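PDB 5C98: Agap007691-pb from Anopheles gambiae, which belongs to the serpin family and may inhibit serine proteases, though its own function has not been established. Local coordinates for residues V205-H219 with D266-K280. Numbering follows the deposited sequence. Where two conformers were deposited one is given.
Sequences VSTMHTTAFVRRCLH and DERLQSCWTDLKLPK
Trp273 offers one face of its indole to Phe213, whose CB stands 3.5 Å from the centroid of the six-membered ring, almost on the normal; the two rings meet obliquely, the Phe213 plane 47° from that of the five-membered ring, while Thr211 O lies at the indole edge. Phe213 has CG anti to its backbone N (chi1 -171°), which carries its ring over Ser271 CB, small enough to fit beneath an aromatic face. Both rings belong to a long, bent antiparallel pair of strands of the serpin fold, 205-219 and 270-279, whose backbone hydrogen bonds run from Ser206–Lys280 to Arg216–Gln270. On the same face the His209 ring is fixed from a face and from an edge. Lys277 CE sits over its ring centre at 3.5 Å, the long aliphatic chain serving as a cover while its NZ goes on to Glu193. At the ring edge His209 NE2 donates to Asp275 OD2 (2.9 Å, 158°) on the syn side and makes a second, weak bond to OD1, which is also hydrogen-bonded to His349 NE2. On the other face, buried Met208 and Leu278 lie side by side, as suits apolar chains. Near the helix end, the Arg268 guanidinium stacks on the His219 ring, centres 4.2 Å apart, the ring held in place by Gln264 at NE2; Arg215 rests its own on Leu269 CB, and a water links Arg215 NH2 to Asp266 OD1, which also forms a salt bridge with Arg359. Cys272 O is gripped from opposite sides of its plane, by Val214 N at 3.1 Å and by Thr274 OG1 at 2.9 Å.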
loop_
_atom_site.group_PDB
_atom_site.type_symbol
_atom_site.label_atom_id
_atom_site.label_comp_id
_atom_site.label_asym_id
_atom_site.label_seq_id
_atom_site.Cartn_x
_atom_site.Cartn_y
_atom_site.Cartn_z
ATOM N N VAL A 205 -16.332 -8.739 -18.034
ATOM C CA VAL A 205 -16.412 -8.881 -16.585
ATOM C C VAL A 205 -17.538 -8.014 -16.040
ATOM O O VAL A 205 -17.991 -7.052 -16.675
ATOM C CB VAL A 205 -15.098 -8.517 -15.877
ATOM C CG1 VAL A 205 -13.997 -9.494 -16.260
ATOM C CG2 VAL A 205 -14.708 -7.086 -16.211
ATOM N N SER A 206 -17.983 -8.362 -14.841
ATOM C CA SER A 206 -19.017 -7.590 -14.166
ATOM C C SER A 206 -18.588 -6.133 -14.058
ATOM O O SER A 206 -17.533 -5.831 -13.481
ATOM C CB SER A 206 -19.244 -8.176 -12.779
ATOM O OG SER A 206 -20.394 -7.624 -12.173
ATOM N N THR A 207 -19.414 -5.237 -14.611
ATOM C CA THR A 207 -19.095 -3.819 -14.706
ATOM C C THR A 207 -20.244 -3.017 -14.124
ATOM O O THR A 207 -21.397 -3.196 -14.525
ATOM C CB THR A 207 -18.845 -3.437 -16.163
ATOM O OG1 THR A 207 -17.693 -4.136 -16.649
ATOM C CG2 THR A 207 -18.617 -1.948 -16.321
ATOM N N MET A 208 -19.929 -2.173 -13.156
ATOM C CA MET A 208 -20.910 -1.348 -12.466
ATOM C C MET A 208 -21.175 -0.076 -13.258
ATOM O O MET A 208 -20.311 0.411 -13.989
ATOM C CB MET A 208 -20.386 -0.956 -11.084
ATOM C CG MET A 208 -20.029 -2.121 -10.193
ATOM S SD MET A 208 -19.701 -1.625 -8.482
ATOM C CE MET A 208 -18.229 -0.633 -8.720
ATOM N N HIS A 209 -22.383 0.469 -13.104
ATOM C CA HIS A 209 -22.794 1.648 -13.859
ATOM C C HIS A 209 -23.689 2.502 -12.984
ATOM O O HIS A 209 -24.635 1.980 -12.383
ATOM C CB HIS A 209 -23.610 1.222 -15.080
ATOM C CG HIS A 209 -23.954 2.336 -16.021
ATOM N ND1 HIS A 209 -24.818 2.164 -17.082
ATOM C CD2 HIS A 209 -23.514 3.616 -16.100
ATOM C CE1 HIS A 209 -24.915 3.295 -17.759
ATOM N NE2 HIS A 209 -24.136 4.193 -17.183
ATOM N N THR A 210 -23.428 3.804 -12.952
ATOM C CA THR A 210 -24.341 4.708 -12.271
ATOM C C THR A 210 -24.174 6.108 -12.832
ATOM O O THR A 210 -23.266 6.402 -13.618
ATOM C CB THR A 210 -24.145 4.663 -10.749
ATOM O OG1 THR A 210 -25.296 5.216 -10.113
ATOM C CG2 THR A 210 -22.904 5.436 -10.323
ATOM N N THR A 211 -25.084 6.974 -12.425
ATOM C CA THR A 211 -24.955 8.405 -12.627
ATOM C C THR A 211 -24.701 9.010 -11.259
ATOM O O THR A 211 -25.551 8.906 -10.368
ATOM C CB THR A 211 -26.231 8.990 -13.221
ATOM O OG1 THR A 211 -26.485 8.374 -14.490
ATOM C CG2 THR A 211 -26.073 10.491 -13.424
ATOM N N ALA A 212 -23.527 9.594 -11.080
ATOM C CA ALA A 212 -23.099 10.093 -9.781
ATOM C C ALA A 212 -22.619 11.528 -9.909
ATOM O O ALA A 212 -22.102 11.943 -10.949
ATOM C CB ALA A 212 -21.966 9.256 -9.229
ATOM N N PHE A 213 -22.777 12.281 -8.820
ATOM C CA PHE A 213 -22.333 13.666 -8.760
ATOM C C PHE A 213 -20.957 13.661 -8.097
ATOM O O PHE A 213 -20.807 13.855 -6.888
ATOM C CB PHE A 213 -23.341 14.497 -7.976
ATOM C CG PHE A 213 -23.084 15.968 -8.034
ATOM C CD1 PHE A 213 -23.164 16.657 -9.229
ATOM C CD2 PHE A 213 -22.791 16.674 -6.876
ATOM C CE1 PHE A 213 -22.936 18.021 -9.276
ATOM C CE2 PHE A 213 -22.564 18.028 -6.919
ATOM C CZ PHE A 213 -22.634 18.704 -8.118
ATOM N N VAL A 214 -19.932 13.421 -8.916
ATOM C CA VAL A 214 -18.573 13.186 -8.443
ATOM C C VAL A 214 -17.648 14.303 -8.908
ATOM O O VAL A 214 -17.836 14.912 -9.966
ATOM C CB VAL A 214 -18.013 11.815 -8.895
ATOM C CG1 VAL A 214 -18.708 10.677 -8.168
ATOM C CG2 VAL A 214 -18.116 11.654 -10.420
ATOM N N ARG A 215 -16.604 14.532 -8.126
ATOM C CA ARG A 215 -15.520 15.414 -8.529
ATOM C C ARG A 215 -14.746 14.795 -9.694
ATOM O O ARG A 215 -14.342 13.627 -9.648
ATOM C CB ARG A 215 -14.596 15.634 -7.336
ATOM C CG ARG A 215 -15.213 16.536 -6.280
ATOM C CD ARG A 215 -14.444 16.560 -4.986
ATOM N NE ARG A 215 -13.122 17.163 -5.090
ATOM C CZ ARG A 215 -12.897 18.470 -5.206
ATOM N NH1 ARG A 215 -13.912 19.329 -5.292
ATOM N NH2 ARG A 215 -11.648 18.921 -5.256
ATOM N N ARG A 216 -14.533 15.583 -10.741
ATOM C CA ARG A 216 -13.944 15.082 -11.968
ATOM C C ARG A 216 -13.129 16.191 -12.616
ATOM O O ARG A 216 -13.360 17.381 -12.375
ATOM C CB ARG A 216 -15.030 14.615 -12.937
ATOM C CG ARG A 216 -15.896 15.742 -13.543
ATOM C CD ARG A 216 -15.314 16.334 -14.813
ATOM N NE ARG A 216 -16.166 17.393 -15.359
ATOM C CZ ARG A 216 -16.123 18.667 -14.972
ATOM N NH1 ARG A 216 -15.257 19.070 -14.049
ATOM N NH2 ARG A 216 -16.936 19.553 -15.520
ATOM N N CYS A 217 -12.179 15.792 -13.450
ATOM C CA CYS A 217 -11.517 16.736 -14.339
ATOM C C CYS A 217 -10.848 15.993 -15.482
ATOM O O CYS A 217 -10.690 14.771 -15.462
ATOM C CB CYS A 217 -10.498 17.611 -13.606
ATOM S SG CYS A 217 -9.088 16.720 -12.914
ATOM N N LEU A 218 -10.513 16.745 -16.512
ATOM C CA LEU A 218 -9.579 16.279 -17.510
ATOM C C LEU A 218 -8.195 16.763 -17.118
ATOM O O LEU A 218 -8.042 17.807 -16.479
ATOM C CB LEU A 218 -9.934 16.862 -18.873
ATOM C CG LEU A 218 -11.299 16.546 -19.464
ATOM C CD1 LEU A 218 -11.441 17.174 -20.866
ATOM C CD2 LEU A 218 -11.508 15.054 -19.530
ATOM N N HIS A 219 -7.173 16.001 -17.494
ATOM C CA HIS A 219 -5.791 16.445 -17.306
ATOM C C HIS A 219 -5.064 16.225 -18.630
ATOM O O HIS A 219 -4.594 15.124 -18.926
ATOM C CB HIS A 219 -5.078 15.782 -16.126
ATOM C CG HIS A 219 -3.890 16.560 -15.669
ATOM N ND1 HIS A 219 -2.816 16.823 -16.491
ATOM C CD2 HIS A 219 -3.632 17.193 -14.500
ATOM C CE1 HIS A 219 -1.934 17.559 -15.837
ATOM N NE2 HIS A 219 -2.408 17.800 -14.628
ATOM N N ASP A 266 -6.153 18.491 -7.736
ATOM C CA ASP A 266 -6.937 19.029 -6.624
ATOM C C ASP A 266 -7.515 20.407 -6.950
ATOM O O ASP A 266 -8.628 20.721 -6.524
ATOM C CB ASP A 266 -6.086 19.075 -5.356
ATOM C CG ASP A 266 -5.880 17.700 -4.740
ATOM O OD1 ASP A 266 -6.681 16.791 -5.038
ATOM O OD2 ASP A 266 -4.927 17.540 -3.953
ATOM N N GLU A 267 -6.807 21.222 -7.733
ATOM C CA GLU A 267 -7.297 22.556 -8.072
ATOM C C GLU A 267 -8.376 22.513 -9.147
ATOM O O GLU A 267 -9.225 23.416 -9.215
ATOM C CB GLU A 267 -6.140 23.412 -8.589
ATOM C CG GLU A 267 -4.993 23.573 -7.614
ATOM N N ARG A 268 -8.340 21.501 -10.009
ATOM C CA ARG A 268 -9.219 21.407 -11.166
ATOM C C ARG A 268 -10.471 20.585 -10.921
ATOM O O ARG A 268 -11.461 20.772 -11.638
ATOM C CB ARG A 268 -8.476 20.765 -12.341
ATOM C CG ARG A 268 -7.324 21.593 -12.865
ATOM C CD ARG A 268 -6.577 20.866 -13.944
ATOM N NE ARG A 268 -5.243 21.418 -14.144
ATOM C CZ ARG A 268 -4.449 21.089 -15.155
ATOM N NH1 ARG A 268 -4.868 20.224 -16.073
ATOM N NH2 ARG A 268 -3.241 21.632 -15.256
ATOM N N LEU A 269 -10.457 19.678 -9.949
ATOM C CA LEU A 269 -11.620 18.840 -9.729
ATOM C C LEU A 269 -12.838 19.690 -9.397
ATOM O O LEU A 269 -12.764 20.638 -8.608
ATOM C CB LEU A 269 -11.346 17.858 -8.593
ATOM C CG LEU A 269 -10.438 16.664 -8.889
ATOM C CD1 LEU A 269 -10.074 16.017 -7.553
ATOM C CD2 LEU A 269 -11.062 15.669 -9.822
ATOM N N GLN A 270 -13.957 19.342 -10.025
ATOM C CA GLN A 270 -15.241 19.981 -9.809
ATOM C C GLN A 270 -16.313 18.904 -9.838
ATOM O O GLN A 270 -16.282 17.998 -10.679
ATOM C CB GLN A 270 -15.530 21.015 -10.902
ATOM C CG GLN A 270 -14.643 22.240 -10.833
ATOM C CD GLN A 270 -14.922 23.096 -9.607
ATOM O OE1 GLN A 270 -16.081 23.339 -9.253
ATOM N NE2 GLN A 270 -13.858 23.552 -8.948
ATOM N N SER A 271 -17.256 18.999 -8.903
ATOM C CA SER A 271 -18.333 18.024 -8.841
ATOM C C SER A 271 -19.234 18.178 -10.056
ATOM O O SER A 271 -19.573 19.292 -10.462
ATOM C CB SER A 271 -19.161 18.220 -7.568
ATOM O OG SER A 271 -18.476 17.732 -6.429
ATOM N N CYS A 272 -19.633 17.044 -10.628
ATOM C CA CYS A 272 -20.321 17.055 -11.902
ATOM C C CYS A 272 -21.087 15.750 -12.044
ATOM O O CYS A 272 -20.582 14.694 -11.679
ATOM C CB CYS A 272 -19.266 17.194 -12.999
ATOM S SG CYS A 272 -19.908 17.135 -14.628
ATOM N N TRP A 273 -22.316 15.829 -12.550
ATOM C CA TRP A 273 -23.076 14.611 -12.792
ATOM C C TRP A 273 -22.367 13.803 -13.873
ATOM O O TRP A 273 -22.162 14.296 -14.989
ATOM C CB TRP A 273 -24.510 14.944 -13.189
ATOM C CG TRP A 273 -25.370 15.246 -11.989
ATOM C CD1 TRP A 273 -25.934 16.447 -11.657
ATOM C CD2 TRP A 273 -25.740 14.329 -10.953
ATOM N NE1 TRP A 273 -26.638 16.328 -10.485
ATOM C CE2 TRP A 273 -26.537 15.040 -10.031
ATOM C CE3 TRP A 273 -25.482 12.974 -10.718
ATOM C CZ2 TRP A 273 -27.078 14.440 -8.894
ATOM C CZ3 TRP A 273 -26.017 12.381 -9.589
ATOM C CH2 TRP A 273 -26.806 13.114 -8.690
ATOM N N THR A 274 -21.953 12.584 -13.518
ATOM C CA THR A 274 -21.061 11.788 -14.355
ATOM C C THR A 274 -21.661 10.422 -14.605
ATOM O O THR A 274 -22.103 9.751 -13.670
ATOM C CB THR A 274 -19.721 11.604 -13.646
ATOM O OG1 THR A 274 -19.116 12.882 -13.447
ATOM C CG2 THR A 274 -18.757 10.702 -14.457
ATOM N N ASP A 275 -21.653 9.998 -15.867
ATOM C CA ASP A 275 -22.025 8.635 -16.208
ATOM C C ASP A 275 -20.790 7.777 -16.003
ATOM O O ASP A 275 -19.815 7.873 -16.759
ATOM C CB ASP A 275 -22.533 8.528 -17.640
ATOM C CG ASP A 275 -23.163 7.194 -17.898
ATOM O OD1 ASP A 275 -22.435 6.265 -18.259
ATOM O OD2 ASP A 275 -24.386 7.057 -17.668
ATOM N N LEU A 276 -20.824 6.989 -14.936
ATOM C CA LEU A 276 -19.660 6.284 -14.429
ATOM C C LEU A 276 -19.817 4.789 -14.662
ATOM O O LEU A 276 -20.842 4.206 -14.300
ATOM C CB LEU A 276 -19.527 6.582 -12.932
ATOM C CG LEU A 276 -18.377 5.980 -12.130
ATOM C CD1 LEU A 276 -17.059 6.462 -12.644
ATOM C CD2 LEU A 276 -18.540 6.350 -10.678
ATOM N N LYS A 277 -18.788 4.174 -15.239
ATOM C CA LYS A 277 -18.693 2.736 -15.376
ATOM C C LYS A 277 -17.338 2.298 -14.864
ATOM O O LYS A 277 -16.329 2.927 -15.166
ATOM C CB LYS A 277 -18.886 2.273 -16.804
ATOM C CG LYS A 277 -20.295 2.502 -17.295
ATOM C CD LYS A 277 -20.454 1.907 -18.659
ATOM C CE LYS A 277 -21.901 1.752 -19.056
ATOM N NZ LYS A 277 -22.010 0.903 -20.276
ATOM N N LEU A 278 -17.334 1.221 -14.069
ATOM C CA LEU A 278 -16.118 0.749 -13.400
ATOM C C LEU A 278 -16.295 -0.751 -13.223
ATOM O O LEU A 278 -17.374 -1.178 -12.809
ATOM C CB LEU A 278 -16.020 1.413 -12.015
ATOM C CG LEU A 278 -14.795 1.233 -11.129
ATOM C CD1 LEU A 278 -13.626 2.050 -11.654
ATOM C CD2 LEU A 278 -15.094 1.658 -9.694
ATOM N N PRO A 279 -15.292 -1.583 -13.496
ATOM C CA PRO A 279 -15.433 -2.997 -13.124
ATOM C C PRO A 279 -15.642 -3.160 -11.626
ATOM O O PRO A 279 -15.114 -2.394 -10.816
ATOM C CB PRO A 279 -14.110 -3.627 -13.577
ATOM C CG PRO A 279 -13.164 -2.504 -13.661
ATOM C CD PRO A 279 -13.952 -1.293 -14.032
ATOM N N LYS A 280 -16.445 -4.165 -11.257
ATOM C CA LYS A 280 -16.544 -4.585 -9.860
ATOM C C LYS A 280 -15.275 -5.374 -9.582
ATOM O O LYS A 280 -15.185 -6.552 -9.916
ATOM C CB LYS A 280 -17.794 -5.435 -9.654
ATOM C CG LYS A 280 -18.089 -5.735 -8.214
ATOM C CD LYS A 280 -19.284 -6.666 -8.077
ATOM C CE LYS A 280 -19.373 -7.226 -6.669
ATOM N NZ LYS A 280 -20.214 -6.388 -5.777
HETATM O O HOH W 1 -15.604 -7.611 -12.323
HETATM O O HOH W 2 -19.227 15.393 -5.283
HETATM O O HOH W 3 -11.186 21.680 -6.702
HETATM O O HOH W 4 -9.228 17.329 -4.304
#